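Local atomic coordinates of aldose 1-epimerase (Escherichia coli, PDB entry 3NRE), a protein that probably interconverts the alpha and beta anomers of aldose sugars. Residues 2-7 against 13-18; 21-26 against 32-37. All coordinates share one frame; numbering follows the deposited sequence. Where two conformers were deposited one is given.

Contact 1: 2-7 against 13-18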
# COMPACT_ATOMS: atom_id res chain seq x y z
N MSE A 2 17.93 -13.31 -4.78
CA MSE A 2 17.05 -12.27 -5.29
C MSE A 2 16.68 -12.65 -6.73
O MSE A 2 17.51 -13.14 -7.52
CB MSE A 2 17.74 -10.95 -5.21
CG MSE A 2 17.08 -9.91 -5.97
SE MSE A 2 17.69 -8.29 -5.18
CE MSE A 2 18.14 -7.48 -6.83
N THR A 3 15.40 -12.51 -7.05
CA THR A 3 14.95 -12.71 -8.41
C THR A 3 14.07 -11.54 -8.82
O THR A 3 13.15 -11.16 -8.06
CB THR A 3 14.14 -13.97 -8.53
OG1 THR A 3 14.79 -15.04 -7.79
CG2 THR A 3 13.95 -14.34 -10.01
N ILE A 4 14.29 -11.06 -10.05
CA ILE A 4 13.42 -10.06 -10.64
C ILE A 4 12.72 -10.65 -11.89
O ILE A 4 13.37 -11.16 -12.82
CB ILE A 4 14.18 -8.82 -11.11
CG1 ILE A 4 15.07 -8.19 -10.01
CG2 ILE A 4 13.20 -7.78 -11.66
CD1 ILE A 4 14.41 -7.71 -8.90
N TYR A 5 11.40 -10.52 -11.88
CA TYR A 5 10.52 -11.07 -12.92
C TYR A 5 9.97 -9.91 -13.73
O TYR A 5 9.47 -8.95 -13.16
CB TYR A 5 9.32 -11.81 -12.27
CG TYR A 5 9.75 -12.92 -11.33
CD1 TYR A 5 10.04 -14.16 -11.82
CD2 TYR A 5 9.89 -12.70 -9.96
CE1 TYR A 5 10.48 -15.18 -10.98
CE2 TYR A 5 10.30 -13.74 -9.10
CZ TYR A 5 10.62 -14.95 -9.66
OH TYR A 5 11.05 -16.01 -8.87
N THR A 6 10.03 -10.00 -15.05
CA THR A 6 9.54 -8.94 -15.92
C THR A 6 8.29 -9.42 -16.65
O THR A 6 8.28 -10.55 -17.15
CB THR A 6 10.58 -8.54 -16.91
OG1 THR A 6 11.69 -8.03 -16.17
CG2 THR A 6 10.04 -7.47 -17.92
N LEU A 7 7.29 -8.55 -16.70
CA LEU A 7 6.07 -8.76 -17.53
C LEU A 7 6.00 -7.64 -18.50
O LEU A 7 6.39 -6.54 -18.21
CB LEU A 7 4.81 -8.65 -16.68
CG LEU A 7 4.63 -9.56 -15.50
CD1 LEU A 7 3.20 -9.40 -15.01
CD2 LEU A 7 4.94 -10.97 -15.96
N LYS A 13 5.56 -2.20 -19.17
CA LYS A 13 6.53 -3.15 -18.64
C LYS A 13 6.49 -3.04 -17.13
O LYS A 13 6.43 -1.94 -16.59
CB LYS A 13 7.93 -2.82 -19.12
CG LYS A 13 8.95 -3.92 -18.68
CD LYS A 13 10.33 -3.76 -19.34
CE LYS A 13 11.13 -2.67 -18.68
NZ LYS A 13 12.66 -2.75 -19.01
N LEU A 14 6.54 -4.19 -16.47
CA LEU A 14 6.54 -4.28 -15.02
C LEU A 14 7.68 -5.19 -14.56
O LEU A 14 7.84 -6.29 -15.06
CB LEU A 14 5.20 -4.87 -14.55
CG LEU A 14 4.90 -4.94 -13.05
CD1 LEU A 14 4.50 -3.57 -12.55
CD2 LEU A 14 3.84 -6.03 -12.68
N ASP A 15 8.42 -4.76 -13.56
CA ASP A 15 9.41 -5.61 -12.88
C ASP A 15 8.95 -5.87 -11.44
O ASP A 15 8.50 -4.94 -10.76
CB ASP A 15 10.77 -4.89 -12.82
CG ASP A 15 11.54 -4.93 -14.13
OD1 ASP A 15 11.07 -5.55 -15.14
OD2 ASP A 15 12.69 -4.39 -14.15
N VAL A 16 9.07 -7.12 -10.98
CA VAL A 16 8.64 -7.53 -9.64
C VAL A 16 9.73 -8.36 -9.01
O VAL A 16 10.33 -9.18 -9.68
CB VAL A 16 7.36 -8.41 -9.67
CG1 VAL A 16 6.94 -8.85 -8.26
CG2 VAL A 16 6.21 -7.68 -10.39
N SER A 17 10.00 -8.14 -7.72
CA SER A 17 11.00 -8.88 -7.00
C SER A 17 10.38 -9.84 -6.01
O SER A 17 9.38 -9.49 -5.37
CB SER A 17 11.90 -7.90 -6.21
OG SER A 17 12.78 -8.59 -5.36
N ASP A 18 11.04 -10.98 -5.83
CA ASP A 18 10.63 -11.91 -4.75
C ASP A 18 10.99 -11.40 -3.35
O ASP A 18 10.58 -12.00 -2.37
CB ASP A 18 11.17 -13.33 -4.94
CG ASP A 18 12.72 -13.41 -5.01
OD1 ASP A 18 13.44 -12.40 -4.88
OD2 ASP A 18 13.20 -14.57 -5.24
O HOH W 1 11.01 -16.42 -6.26
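Tyr5 and Val16 sit at the middle of an antiparallel beta hairpin, in which strand 4-9, an edge strand of a four-stranded antiparallel sheet, runs back along strand 12-17. Tyr5 and Val16 bond to each other both ways, Tyr5 N reaching Val16 O at 2.8 Å in an almost straight N-H...O line. Leu7 and Leu14 form the second hydrogen-bonded pair. Thr6-Asp15 sits between these two and Ile4-Ser17 just beyond Tyr5; in both of these non-hydrogen-bonded pairs the CA atoms draw in to 4.5 Å. Two faces result. Tyr5, Leu7, Leu14 and Val16 look inward onto strands 101-109 and 114-123, and the hairpin packs on the nine-stranded sheet as part of a second layer, consistent with the beta-sandwich of the galactose mutarotase fold; Leu7 CD1 meets Leu14 CD2 side by side at 4.1 Å. On the other face Thr6 and Asp15 point the same way, and Thr6 OG1 donates to Asp15 OD1 at 2.8 Å, arriving well above the carboxylate plane. The other oxygen, OD2, is held by a salt bridge to Lys39, which would favour the charged carboxylate. Ile4 lays CD1 against Ser17 CB (3.7 Å) on that same face. Past the last pair, Asp18 takes over from the strand. Its CG stands between the backbone N and the carbonyl carbon (chi1 59°), which turns the carboxylate back to Thr3: OD1 accepts Thr3 N at 2.9 Å, from above the carboxylate plane, while Asp18 N returns a bond to Thr3 O. OD2 lies 3.0 Å from Thr3 OG1 and also accepts from a water that meets Tyr5 OH at 2.6 Å, in the plane of the ring and at its edge. Thr3 CG2 rests over one face of that ring, toward its rim.

Contact 2: 21-26 against 32-37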
# COMPACT_ATOMS: atom_id res chain seq x y z
N GLY A 21 7.85 -9.20 -2.32
CA GLY A 21 6.79 -9.15 -3.28
C GLY A 21 6.56 -7.76 -3.85
O GLY A 21 5.45 -7.36 -4.13
N VAL A 22 7.66 -7.04 -4.02
CA VAL A 22 7.61 -5.65 -4.38
C VAL A 22 7.68 -5.44 -5.88
O VAL A 22 8.35 -6.18 -6.61
CB VAL A 22 8.71 -4.84 -3.69
CG1 VAL A 22 8.64 -5.02 -2.16
CG2 VAL A 22 10.15 -5.20 -4.24
N ILE A 23 6.98 -4.43 -6.34
CA ILE A 23 7.19 -3.93 -7.71
C ILE A 23 8.47 -3.13 -7.70
O ILE A 23 8.66 -2.29 -6.81
CB ILE A 23 6.04 -3.05 -8.17
CG1 ILE A 23 4.76 -3.88 -8.17
CG2 ILE A 23 6.24 -2.53 -9.60
CD1 ILE A 23 3.49 -3.12 -8.56
N GLU A 24 9.33 -3.38 -8.66
CA GLU A 24 10.61 -2.63 -8.83
C GLU A 24 10.61 -1.66 -10.03
O GLU A 24 11.54 -0.89 -10.20
CB GLU A 24 11.81 -3.60 -8.93
CG GLU A 24 12.04 -4.33 -7.60
CD GLU A 24 12.79 -3.49 -6.50
OE1 GLU A 24 13.04 -2.27 -6.72
OE2 GLU A 24 13.19 -4.09 -5.46
N GLY A 25 9.56 -1.70 -10.83
CA GLY A 25 9.35 -0.72 -11.89
C GLY A 25 8.04 -0.96 -12.61
O GLY A 25 7.59 -2.09 -12.71
N PHE A 26 7.46 0.12 -13.10
CA PHE A 26 6.28 0.09 -13.94
C PHE A 26 6.43 1.27 -14.90
O PHE A 26 6.52 2.43 -14.46
CB PHE A 26 5.02 0.22 -13.07
CG PHE A 26 3.74 0.13 -13.82
CD1 PHE A 26 3.62 -0.67 -14.94
CD2 PHE A 26 2.60 0.77 -13.36
CE1 PHE A 26 2.40 -0.76 -15.64
CE2 PHE A 26 1.39 0.68 -14.05
CZ PHE A 26 1.28 -0.06 -15.17
N PRO A 32 8.43 6.42 -16.40
CA PRO A 32 8.07 5.72 -15.17
C PRO A 32 6.72 6.14 -14.68
O PRO A 32 6.42 7.34 -14.58
CB PRO A 32 9.15 6.11 -14.18
CG PRO A 32 9.94 7.20 -14.79
CD PRO A 32 9.57 7.34 -16.22
N LEU A 33 5.88 5.15 -14.46
CA LEU A 33 4.53 5.37 -13.93
C LEU A 33 4.53 5.31 -12.43
O LEU A 33 3.68 5.91 -11.76
CB LEU A 33 3.57 4.33 -14.51
CG LEU A 33 3.54 4.26 -16.04
CD1 LEU A 33 2.64 3.14 -16.50
CD2 LEU A 33 3.10 5.64 -16.68
N LEU A 34 5.39 4.43 -11.90
CA LEU A 34 5.73 4.41 -10.49
C LEU A 34 7.22 4.76 -10.41
O LEU A 34 7.99 4.64 -11.38
CB LEU A 34 5.52 3.00 -9.90
CG LEU A 34 4.13 2.39 -9.78
CD1 LEU A 34 4.16 0.94 -9.27
CD2 LEU A 34 3.24 3.32 -8.90
N ARG A 35 7.64 5.23 -9.24
CA ARG A 35 9.00 5.56 -9.00
C ARG A 35 9.85 4.31 -9.31
O ARG A 35 9.59 3.28 -8.75
CB ARG A 35 9.18 5.93 -7.51
CG ARG A 35 10.59 6.15 -7.10
CD ARG A 35 10.77 6.38 -5.63
NE ARG A 35 10.66 5.14 -4.86
CZ ARG A 35 10.94 5.09 -3.56
NH1 ARG A 35 11.26 6.20 -2.93
NH2 ARG A 35 10.85 3.97 -2.89
N PRO A 36 10.91 4.43 -10.11
CA PRO A 36 11.73 3.23 -10.36
C PRO A 36 12.35 2.72 -9.07
O PRO A 36 12.93 3.53 -8.33
CB PRO A 36 12.83 3.76 -11.33
CG PRO A 36 12.17 4.80 -12.05
CD PRO A 36 11.29 5.52 -11.02
N GLY A 37 12.27 1.41 -8.83
CA GLY A 37 12.95 0.82 -7.67
C GLY A 37 14.45 0.72 -7.79
O GLY A 37 15.01 0.70 -8.90
O HOH W 2 13.89 -0.16 -11.36
O HOH W 3 9.13 2.58 -12.62
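Ile23 touches first, its CG2 branch 4.1 Å from Leu34 CD1, the two side chains crossing at about a right angle. At Glu24 the backbone takes over: Glu24 O accepts Gly37 N at 2.8 Å, the donor standing 46° out of the carbonyl plane, and a water bridges the same oxygen to Gly37 O. The chain of Glu24 folds at chi2 (-79°), bringing OE1 within 3.2 Å of Gly37 CA, while Lys39 N bonds to that oxygen. Glu24 and Gly25 together face Asp15, a classic beta bulge in strand 22-28. At Phe26 the carbonyl receives Leu33 N at 2.8 Å and, weakly, Leu34 N. With CG anti to the backbone N (chi1 -177°), its ring lies under Leu33 CD1, a CH-pi contact 3.7 Å from the centroid and nearly on the ring normal. Leu34 packs on Phe26 CB instead, and a second water joins Phe26 N to Leu34 O. Direct and water-mediated bonds thus satisfy backbone polar groups where the loop leaves regular strand pairing, while Leu33 covers one face of the Phe26 ring and Leu34 fills in against Ile23 and Phe26 CB.

In the fold
From the N terminus, residues 2-7 turn back through a short connection to 13-18, and contact 1 closes that first hairpin. The chain turns again at once and enters strand 22-28, which pairs with the far edge of strand 12-17: Ser17 N to Val22 O at 2.8 Å and Asp15 O to Glu24 N at 2.7 Å are probable hydrogen bonds. Contact 2 then closes the next loop, bringing 32-37 back beside 21-26. The two loops follow in series, neither enclosing nor crossing the other, with centres about 9 Å apart. Together they carry the four-stranded sheet from its outer strand 4-9 to the loop leading toward strand 48-51, where Leu34 packs on strand 142-153.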